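PDB 5J7O: major capsid protein from Faustovirus, which probably forms, as a trimer of double jelly-roll subunits, the building block of the capsid of this large double-stranded DNA virus. Local coordinates for residues B[476-490]-B[503-517]. Sequence-based numbering, arbitrary orientation.
Sequences NEPVYDVSQSYARVS and FKQSASQVMQNQYIV
R488 lies over one face of the F503 ring, its CZ 4.1 Å from the ring centroid in a cation-pi contact, while CD adds a CH-pi contact over the ring face. The chain reaches there extended from CG to NE (chi2 -176°), and Q505 CG packs over a face of the guanidinium 3.4 Å from R488 CZ. Farther along, Q484 bends at chi2 (77°) and divides its amide: OE1 takes a bond from Q509 NE2 at 3.0 Å, the two amide planes 46° apart, whereas NE2 gives one to S485 O. That carbonyl also accepts S508 N, from the opposite face of its plane. These pairs belong to a long antiparallel beta ribbon that projects from the double jelly-roll body; strand 503-521 also pairs with strand 364-375, and Y486 N bonds S508 OG of a neighbouring subunit. A classic beta bulge interrupts the ladder where Q512 and N513 both face D481; D481 O takes Q512 N at 2.7 Å and only a weak bond from N513 N. Water 1 bridges D481 OD2 and Q512 OE1, and the Q512 amide bonds Q512 of both other subunits. Across the bulge, M511 CE reaches the edge of the Y480 ring, 3.6 Å from Y480 CE1, and the extended Q514 lies alongside that ring. On the face with D481, V479 CG2 and V517 CG2 touch at 3.6 Å.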
ATOM      1  N   ASN B 476       4.749 -18.033 -15.108  1.00 46.50           N
ATOM      2  CA  ASN B 476       3.355 -17.880 -14.709  1.00 43.88           C
ATOM      3  C   ASN B 476       2.923 -19.090 -13.892  1.00 42.09           C
ATOM      4  O   ASN B 476       2.928 -20.219 -14.396  1.00 43.35           O
ATOM      5  CB  ASN B 476       2.462 -17.699 -15.935  1.00 43.80           C
ATOM      6  CG  ASN B 476       2.912 -16.546 -16.811  1.00 43.96           C
ATOM      7  OD1 ASN B 476       2.770 -15.381 -16.441  1.00 43.03           O
ATOM      8  ND2 ASN B 476       3.460 -16.867 -17.977  1.00 43.87           N
ATOM      9  N   GLU B 477       2.545 -18.848 -12.639  1.00 39.76           N
ATOM     10  CA  GLU B 477       2.134 -19.908 -11.729  1.00 39.27           C
ATOM     11  C   GLU B 477       0.643 -19.806 -11.451  1.00 37.93           C
ATOM     12  O   GLU B 477       0.194 -18.811 -10.861  1.00 35.02           O
ATOM     13  CB  GLU B 477       2.923 -19.831 -10.424  1.00 39.59           C
ATOM     14  CG  GLU B 477       2.434 -20.786  -9.348  1.00 40.85           C
ATOM     15  CD  GLU B 477       2.794 -22.233  -9.632  1.00 43.10           C
ATOM     16  OE1 GLU B 477       3.455 -22.505 -10.657  1.00 43.16           O
ATOM     17  OE2 GLU B 477       2.416 -23.102  -8.821  1.00 45.19           O
ATOM     18  N   PRO B 478      -0.155 -20.795 -11.848  1.00 40.03           N
ATOM     19  CA  PRO B 478      -1.597 -20.723 -11.589  1.00 38.94           C
ATOM     20  C   PRO B 478      -1.921 -20.935 -10.116  1.00 38.78           C
ATOM     21  O   PRO B 478      -1.273 -21.725  -9.423  1.00 39.93           O
ATOM     22  CB  PRO B 478      -2.173 -21.856 -12.450  1.00 40.01           C
ATOM     23  CG  PRO B 478      -1.087 -22.202 -13.430  1.00 40.97           C
ATOM     24  CD  PRO B 478       0.195 -21.932 -12.711  1.00 41.17           C
ATOM     25  N   VAL B 479      -2.933 -20.212  -9.646  1.00 38.32           N
ATOM     26  CA  VAL B 479      -3.534 -20.425  -8.334  1.00 37.75           C
ATOM     27  C   VAL B 479      -5.023 -20.646  -8.557  1.00 38.33           C
ATOM     28  O   VAL B 479      -5.695 -19.802  -9.163  1.00 35.44           O
ATOM     29  CB  VAL B 479      -3.288 -19.242  -7.383  1.00 35.44           C
ATOM     30  CG1 VAL B 479      -4.052 -19.443  -6.083  1.00 34.01           C
ATOM     31  CG2 VAL B 479      -1.802 -19.084  -7.108  1.00 34.95           C
ATOM     32  N   TYR B 480      -5.535 -21.776  -8.080  1.00 40.00           N
ATOM     33  CA  TYR B 480      -6.894 -22.210  -8.376  1.00 40.19           C
ATOM     34  C   TYR B 480      -7.799 -22.013  -7.168  1.00 40.71           C
ATOM     35  O   TYR B 480      -7.486 -22.478  -6.067  1.00 41.98           O
ATOM     36  CB  TYR B 480      -6.921 -23.680  -8.798  1.00 40.54           C
ATOM     37  CG  TYR B 480      -6.284 -23.965 -10.138  1.00 41.44           C
ATOM     38  CD1 TYR B 480      -6.960 -23.693 -11.320  1.00 41.06           C
ATOM     39  CD2 TYR B 480      -5.015 -24.525 -10.221  1.00 41.84           C
ATOM     40  CE1 TYR B 480      -6.385 -23.959 -12.548  1.00 41.58           C
ATOM     41  CE2 TYR B 480      -4.433 -24.795 -11.445  1.00 41.03           C
ATOM     42  CZ  TYR B 480      -5.121 -24.510 -12.604  1.00 41.30           C
ATOM     43  OH  TYR B 480      -4.546 -24.777 -13.825  1.00 40.40           O
ATOM     44  N   ASP B 481      -8.919 -21.325  -7.380  1.00 40.04           N
ATOM     45  CA  ASP B 481     -10.035 -21.347  -6.444  1.00 41.93           C
ATOM     46  C   ASP B 481     -10.973 -22.472  -6.864  1.00 42.24           C
ATOM     47  O   ASP B 481     -11.547 -22.429  -7.958  1.00 43.09           O
ATOM     48  CB  ASP B 481     -10.771 -20.008  -6.423  1.00 45.51           C
ATOM     49  CG  ASP B 481      -9.933 -18.888  -5.838  1.00 49.07           C
ATOM     50  OD1 ASP B 481      -8.918 -19.183  -5.171  1.00 50.56           O
ATOM     51  OD2 ASP B 481     -10.295 -17.709  -6.038  1.00 49.11           O
ATOM     52  N   VAL B 482     -11.119 -23.478  -6.006  1.00 40.71           N
ATOM     53  CA  VAL B 482     -11.825 -24.707  -6.346  1.00 37.40           C
ATOM     54  C   VAL B 482     -13.065 -24.825  -5.471  1.00 35.11           C
ATOM     55  O   VAL B 482     -12.980 -24.698  -4.245  1.00 35.03           O
ATOM     56  CB  VAL B 482     -10.922 -25.944  -6.177  1.00 37.34           C
ATOM     57  CG1 VAL B 482     -11.583 -27.171  -6.787  1.00 38.07           C
ATOM     58  CG2 VAL B 482      -9.556 -25.693  -6.797  1.00 36.87           C
ATOM     59  N   SER B 483     -14.208 -25.074  -6.103  1.00 34.48           N
ATOM     60  CA  SER B 483     -15.454 -25.348  -5.400  1.00 36.18           C
ATOM     61  C   SER B 483     -15.656 -26.856  -5.334  1.00 33.48           C
ATOM     62  O   SER B 483     -15.820 -27.510  -6.369  1.00 32.60           O
ATOM     63  CB  SER B 483     -16.639 -24.677  -6.097  1.00 39.21           C
ATOM     64  OG  SER B 483     -16.536 -23.265  -6.044  1.00 42.70           O
ATOM     65  N   GLN B 484     -15.632 -27.403  -4.122  1.00 34.22           N
ATOM     66  CA  GLN B 484     -15.860 -28.824  -3.897  1.00 34.63           C
ATOM     67  C   GLN B 484     -17.278 -29.044  -3.391  1.00 35.16           C
ATOM     68  O   GLN B 484     -17.764 -28.304  -2.531  1.00 34.87           O
ATOM     69  CB  GLN B 484     -14.852 -29.387  -2.892  1.00 34.48           C
ATOM     70  CG  GLN B 484     -15.115 -30.829  -2.475  1.00 37.41           C
ATOM     71  CD  GLN B 484     -14.694 -31.835  -3.530  1.00 39.89           C
ATOM     72  OE1 GLN B 484     -13.528 -31.891  -3.916  1.00 40.35           O
ATOM     73  NE2 GLN B 484     -15.643 -32.636  -3.998  1.00 41.46           N
ATOM     74  N   SER B 485     -17.943 -30.062  -3.933  1.00 35.91           N
ATOM     75  CA  SER B 485     -19.291 -30.406  -3.514  1.00 37.76           C
ATOM     76  C   SER B 485     -19.407 -31.914  -3.369  1.00 36.28           C
ATOM     77  O   SER B 485     -18.689 -32.675  -4.023  1.00 34.92           O
ATOM     78  CB  SER B 485     -20.344 -29.903  -4.511  1.00 43.03           C
ATOM     79  OG  SER B 485     -20.359 -30.695  -5.686  1.00 48.90           O
ATOM     80  N   TYR B 486     -20.319 -32.335  -2.498  1.00 34.49           N
ATOM     81  CA  TYR B 486     -20.657 -33.737  -2.330  1.00 33.66           C
ATOM     82  C   TYR B 486     -22.170 -33.877  -2.292  1.00 34.99           C
ATOM     83  O   TYR B 486     -22.886 -32.954  -1.895  1.00 34.86           O
ATOM     84  CB  TYR B 486     -20.043 -34.326  -1.053  1.00 32.40           C
ATOM     85  CG  TYR B 486     -18.540 -34.194  -0.981  1.00 30.51           C
ATOM     86  CD1 TYR B 486     -17.711 -35.091  -1.639  1.00 31.74           C
ATOM     87  CD2 TYR B 486     -17.951 -33.171  -0.251  1.00 29.57           C
ATOM     88  CE1 TYR B 486     -16.335 -34.971  -1.575  1.00 33.02           C
ATOM     89  CE2 TYR B 486     -16.579 -33.042  -0.180  1.00 30.79           C
ATOM     90  CZ  TYR B 486     -15.775 -33.944  -0.844  1.00 32.66           C
ATOM     91  OH  TYR B 486     -14.406 -33.818  -0.774  1.00 32.39           O
ATOM     92  N   ALA B 487     -22.652 -35.043  -2.717  1.00 29.86           N
ATOM     93  CA  ALA B 487     -24.078 -35.324  -2.719  1.00 37.85           C
ATOM     94  C   ALA B 487     -24.288 -36.824  -2.593  1.00 36.93           C
ATOM     95  O   ALA B 487     -23.593 -37.612  -3.240  1.00 35.84           O
ATOM     96  CB  ALA B 487     -24.757 -34.794  -3.989  1.00 39.13           C
ATOM     97  N   ARG B 488     -25.244 -37.208  -1.751  1.00 39.13           N
ATOM     98  CA  ARG B 488     -25.591 -38.602  -1.523  1.00 42.29           C
ATOM     99  C   ARG B 488     -27.104 -38.757  -1.572  1.00 44.42           C
ATOM    100  O   ARG B 488     -27.837 -37.935  -1.015  1.00 47.36           O
ATOM    101  CB  ARG B 488     -25.056 -39.097  -0.173  1.00 43.09           C
ATOM    102  CG  ARG B 488     -23.626 -39.620  -0.191  1.00 45.91           C
ATOM    103  CD  ARG B 488     -23.266 -40.169   1.181  1.00 50.25           C
ATOM    104  NE  ARG B 488     -22.143 -41.104   1.167  1.00 53.61           N
ATOM    105  CZ  ARG B 488     -22.234 -42.372   0.780  1.00 57.22           C
ATOM    106  NH1 ARG B 488     -23.390 -42.855   0.350  1.00 59.22           N
ATOM    107  NH2 ARG B 488     -21.165 -43.157   0.810  1.00 58.00           N
ATOM    108  N   VAL B 489     -27.565 -39.812  -2.242  1.00 41.13           N
ATOM    109  CA  VAL B 489     -28.990 -40.069  -2.425  1.00 42.40           C
ATOM    110  C   VAL B 489     -29.235 -41.570  -2.337  1.00 43.99           C
ATOM    111  O   VAL B 489     -28.460 -42.370  -2.873  1.00 44.82           O
ATOM    112  CB  VAL B 489     -29.502 -39.509  -3.772  1.00 42.51           C
ATOM    113  CG1 VAL B 489     -30.892 -40.044  -4.089  1.00 44.65           C
ATOM    114  CG2 VAL B 489     -29.520 -37.985  -3.758  1.00 41.12           C
ATOM    115  N   SER B 490     -30.310 -41.950  -1.647  1.00 44.38           N
ATOM    116  CA  SER B 490     -30.765 -43.334  -1.603  1.00 45.63           C
ATOM    117  C   SER B 490     -31.792 -43.568  -2.704  1.00 45.24           C
ATOM    118  O   SER B 490     -32.779 -42.832  -2.805  1.00 44.17           O
ATOM    119  CB  SER B 490     -31.370 -43.659  -0.237  1.00 45.55           C
ATOM    120  OG  SER B 490     -32.242 -44.773  -0.320  1.00 47.99           O
ATOM    121  N   PHE B 503     -27.027 -46.418  -1.671  1.00 40.55           N
ATOM    122  CA  PHE B 503     -26.665 -45.106  -1.136  1.00 41.44           C
ATOM    123  C   PHE B 503     -25.581 -44.522  -2.040  1.00 41.68           C
ATOM    124  O   PHE B 503     -24.380 -44.634  -1.785  1.00 42.81           O
ATOM    125  CB  PHE B 503     -26.199 -45.242   0.310  1.00 42.13           C
ATOM    126  CG  PHE B 503     -26.203 -43.957   1.085  1.00 34.23           C
ATOM    127  CD1 PHE B 503     -26.817 -42.819   0.588  1.00 33.83           C
ATOM    128  CD2 PHE B 503     -25.575 -43.890   2.318  1.00 34.23           C
ATOM    129  CE1 PHE B 503     -26.805 -41.641   1.312  1.00 41.21           C
ATOM    130  CE2 PHE B 503     -25.556 -42.716   3.041  1.00 38.16           C
ATOM    131  CZ  PHE B 503     -26.171 -41.591   2.541  1.00 38.46           C
ATOM    132  N   LYS B 504     -26.024 -43.884  -3.120  1.00 40.34           N
ATOM    133  CA  LYS B 504     -25.106 -43.447  -4.161  1.00 39.13           C
ATOM    134  C   LYS B 504     -24.297 -42.235  -3.712  1.00 36.20           C
ATOM    135  O   LYS B 504     -24.721 -41.456  -2.854  1.00 35.75           O
ATOM    136  CB  LYS B 504     -25.874 -43.113  -5.439  1.00 39.20           C
ATOM    137  CG  LYS B 504     -26.796 -44.220  -5.924  1.00 41.01           C
ATOM    138  CD  LYS B 504     -26.038 -45.507  -6.192  1.00 41.34           C
ATOM    139  CE  LYS B 504     -26.955 -46.559  -6.793  1.00 42.77           C
ATOM    140  NZ  LYS B 504     -26.242 -47.832  -7.093  1.00 44.15           N
ATOM    141  N   GLN B 505     -23.121 -42.080  -4.317  1.00 35.52           N
ATOM    142  CA  GLN B 505     -22.220 -40.973  -4.033  1.00 36.17           C
ATOM    143  C   GLN B 505     -22.011 -40.130  -5.283  1.00 36.12           C
ATOM    144  O   GLN B 505     -21.986 -40.645  -6.406  1.00 38.40           O
ATOM    145  CB  GLN B 505     -20.858 -41.467  -3.536  1.00 36.38           C
ATOM    146  CG  GLN B 505     -20.920 -42.402  -2.350  1.00 38.84           C
ATOM    147  CD  GLN B 505     -19.566 -42.989  -2.006  1.00 41.77           C
ATOM    148  OE1 GLN B 505     -18.624 -42.264  -1.685  1.00 42.94           O
ATOM    149  NE2 GLN B 505     -19.460 -44.310  -2.080  1.00 44.05           N
ATOM    150  N   SER B 506     -21.848 -38.826  -5.074  1.00 35.92           N
ATOM    151  CA  SER B 506     -21.538 -37.908  -6.159  1.00 36.45           C
ATOM    152  C   SER B 506     -20.705 -36.763  -5.604  1.00 35.69           C
ATOM    153  O   SER B 506     -20.894 -36.335  -4.463  1.00 36.66           O
ATOM    154  CB  SER B 506     -22.807 -37.374  -6.833  1.00 38.34           C
ATOM    155  OG  SER B 506     -22.488 -36.667  -8.016  1.00 38.19           O
ATOM    156  N   ALA B 507     -19.773 -36.278  -6.421  1.00 35.14           N
ATOM    157  CA  ALA B 507     -18.876 -35.210  -6.008  1.00 34.92           C
ATOM    158  C   ALA B 507     -18.422 -34.440  -7.237  1.00 36.84           C
ATOM    159  O   ALA B 507     -18.287 -35.007  -8.325  1.00 36.24           O
ATOM    160  CB  ALA B 507     -17.665 -35.754  -5.242  1.00 32.44           C
ATOM    161  N   SER B 508     -18.185 -33.142  -7.055  1.00 37.90           N
ATOM    162  CA  SER B 508     -17.741 -32.295  -8.151  1.00 36.34           C
ATOM    163  C   SER B 508     -16.714 -31.288  -7.658  1.00 35.11           C
ATOM    164  O   SER B 508     -16.833 -30.752  -6.552  1.00 34.04           O
ATOM    165  CB  SER B 508     -18.919 -31.558  -8.806  1.00 35.74           C
ATOM    166  OG  SER B 508     -19.522 -30.645  -7.905  1.00 34.43           O
ATOM    167  N   GLN B 509     -15.698 -31.052  -8.487  1.00 37.14           N
ATOM    168  CA  GLN B 509     -14.758 -29.950  -8.324  1.00 38.28           C
ATOM    169  C   GLN B 509     -14.880 -29.056  -9.547  1.00 36.13           C
ATOM    170  O   GLN B 509     -14.613 -29.499 -10.668  1.00 35.29           O
ATOM    171  CB  GLN B 509     -13.317 -30.446  -8.187  1.00 40.94           C
ATOM    172  CG  GLN B 509     -13.021 -31.267  -6.955  1.00 42.71           C
ATOM    173  CD  GLN B 509     -11.537 -31.550  -6.807  1.00 45.33           C
ATOM    174  OE1 GLN B 509     -10.840 -31.798  -7.792  1.00 42.93           O
ATOM    175  NE2 GLN B 509     -11.044 -31.499  -5.576  1.00 50.31           N
ATOM    176  N   VAL B 510     -15.283 -27.807  -9.336  1.00 34.16           N
ATOM    177  CA  VAL B 510     -15.423 -26.837 -10.415  1.00 33.89           C
ATOM    178  C   VAL B 510     -14.498 -25.665 -10.129  1.00 36.06           C
ATOM    179  O   VAL B 510     -14.491 -25.132  -9.012  1.00 37.52           O
ATOM    180  CB  VAL B 510     -16.878 -26.359 -10.569  1.00 32.97           C
ATOM    181  CG1 VAL B 510     -16.981 -25.330 -11.686  1.00 32.11           C
ATOM    182  CG2 VAL B 510     -17.798 -27.537 -10.843  1.00 33.27           C
ATOM    183  N   MET B 511     -13.713 -25.274 -11.130  1.00 34.96           N
ATOM    184  CA  MET B 511     -12.877 -24.088 -11.004  1.00 34.15           C
ATOM    185  C   MET B 511     -13.751 -22.855 -10.816  1.00 33.69           C
ATOM    186  O   MET B 511     -14.539 -22.502 -11.698  1.00 34.18           O
ATOM    187  CB  MET B 511     -11.992 -23.927 -12.239  1.00 35.05           C
ATOM    188  CG  MET B 511     -11.166 -22.648 -12.227  1.00 38.55           C
ATOM    189  SD  MET B 511     -10.653 -22.102 -13.868  1.00 41.91           S
ATOM    190  CE  MET B 511      -9.490 -23.384 -14.311  1.00 40.75           C
ATOM    191  N   GLN B 512     -13.620 -22.210  -9.658  1.00 34.49           N
ATOM    192  CA  GLN B 512     -14.379 -20.991  -9.407  1.00 36.76           C
ATOM    193  C   GLN B 512     -13.667 -19.769  -9.973  1.00 41.14           C
ATOM    194  O   GLN B 512     -14.310 -18.878 -10.537  1.00 43.37           O
ATOM    195  CB  GLN B 512     -14.619 -20.824  -7.907  1.00 38.70           C
ATOM    196  CG  GLN B 512     -15.590 -19.710  -7.551  1.00 41.33           C
ATOM    197  CD  GLN B 512     -15.735 -19.517  -6.054  1.00 44.27           C
ATOM    198  OE1 GLN B 512     -14.757 -19.589  -5.309  1.00 45.79           O
ATOM    199  NE2 GLN B 512     -16.960 -19.273  -5.606  1.00 44.64           N
ATOM    200  N   ASN B 513     -12.342 -19.725  -9.847  1.00 43.97           N
ATOM    201  CA  ASN B 513     -11.535 -18.658 -10.421  1.00 44.60           C
ATOM    202  C   ASN B 513     -10.087 -19.127 -10.447  1.00 45.69           C
ATOM    203  O   ASN B 513      -9.721 -20.110  -9.800  1.00 44.82           O
ATOM    204  CB  ASN B 513     -11.679 -17.354  -9.630  1.00 43.52           C
ATOM    205  CG  ASN B 513     -11.265 -16.136 -10.433  1.00 43.81           C
ATOM    206  OD1 ASN B 513     -10.705 -16.258 -11.524  1.00 42.26           O
ATOM    207  ND2 ASN B 513     -11.536 -14.952  -9.897  1.00 45.03           N
ATOM    208  N   GLN B 514      -9.267 -18.404 -11.206  1.00 46.27           N
ATOM    209  CA  GLN B 514      -7.851 -18.724 -11.331  1.00 46.16           C
ATOM    210  C   GLN B 514      -7.045 -17.436 -11.388  1.00 44.77           C
ATOM    211  O   GLN B 514      -7.376 -16.529 -12.155  1.00 45.07           O
ATOM    212  CB  GLN B 514      -7.580 -19.568 -12.581  1.00 47.98           C
ATOM    213  CG  GLN B 514      -6.107 -19.877 -12.813  1.00 50.78           C
ATOM    214  CD  GLN B 514      -5.870 -20.719 -14.052  1.00 53.38           C
ATOM    215  OE1 GLN B 514      -4.728 -20.986 -14.428  1.00 52.77           O
ATOM    216  NE2 GLN B 514      -6.953 -21.144 -14.695  1.00 54.94           N
ATOM    217  N   TYR B 515      -5.992 -17.363 -10.576  1.00 43.15           N
ATOM    218  CA  TYR B 515      -5.061 -16.245 -10.579  1.00 42.30           C
ATOM    219  C   TYR B 515      -3.751 -16.663 -11.233  1.00 42.12           C
ATOM    220  O   TYR B 515      -3.374 -17.838 -11.210  1.00 43.06           O
ATOM    221  CB  TYR B 515      -4.773 -15.747  -9.156  1.00 42.71           C
ATOM    222  CG  TYR B 515      -5.977 -15.289  -8.362  1.00 44.70           C
ATOM    223  CD1 TYR B 515      -6.722 -16.189  -7.611  1.00 44.64           C
ATOM    224  CD2 TYR B 515      -6.351 -13.950  -8.338  1.00 47.23           C
ATOM    225  CE1 TYR B 515      -7.816 -15.773  -6.874  1.00 45.73           C
ATOM    226  CE2 TYR B 515      -7.445 -13.525  -7.604  1.00 47.38           C
ATOM    227  CZ  TYR B 515      -8.173 -14.441  -6.874  1.00 47.54           C
ATOM    228  OH  TYR B 515      -9.260 -14.023  -6.141  1.00 49.50           O
ATOM    229  N   ILE B 516      -3.055 -15.689 -11.812  1.00 40.03           N
ATOM    230  CA  ILE B 516      -1.714 -15.884 -12.354  1.00 37.66           C
ATOM    231  C   ILE B 516      -0.739 -15.111 -11.475  1.00 35.45           C
ATOM    232  O   ILE B 516      -0.851 -13.886 -11.339  1.00 34.71           O
ATOM    233  CB  ILE B 516      -1.611 -15.427 -13.817  1.00 37.52           C
ATOM    234  CG1 ILE B 516      -2.329 -16.410 -14.743  1.00 36.26           C
ATOM    235  CG2 ILE B 516      -0.151 -15.288 -14.226  1.00 37.28           C
ATOM    236  CD1 ILE B 516      -1.640 -17.753 -14.855  1.00 38.49           C
ATOM    237  N   VAL B 517       0.208 -15.824 -10.879  1.00 35.70           N
ATOM    238  CA  VAL B 517       1.242 -15.221 -10.042  1.00 34.91           C
ATOM    239  C   VAL B 517       2.478 -15.001 -10.909  1.00 33.22           C
ATOM    240  O   VAL B 517       3.040 -15.981 -11.422  1.00 32.21           O
ATOM    241  CB  VAL B 517       1.577 -16.101  -8.830  1.00 36.90           C
ATOM    242  CG1 VAL B 517       2.727 -15.495  -8.040  1.00 37.36           C
ATOM    243  CG2 VAL B 517       0.356 -16.270  -7.945  1.00 37.04           C
TER
HETATM  244  O   HOH W   1     -13.120 -17.264  -6.561  1.00 41.81           O
HETATM  245  O   HOH W   2     -18.211 -28.348  -7.525  1.00 29.35           O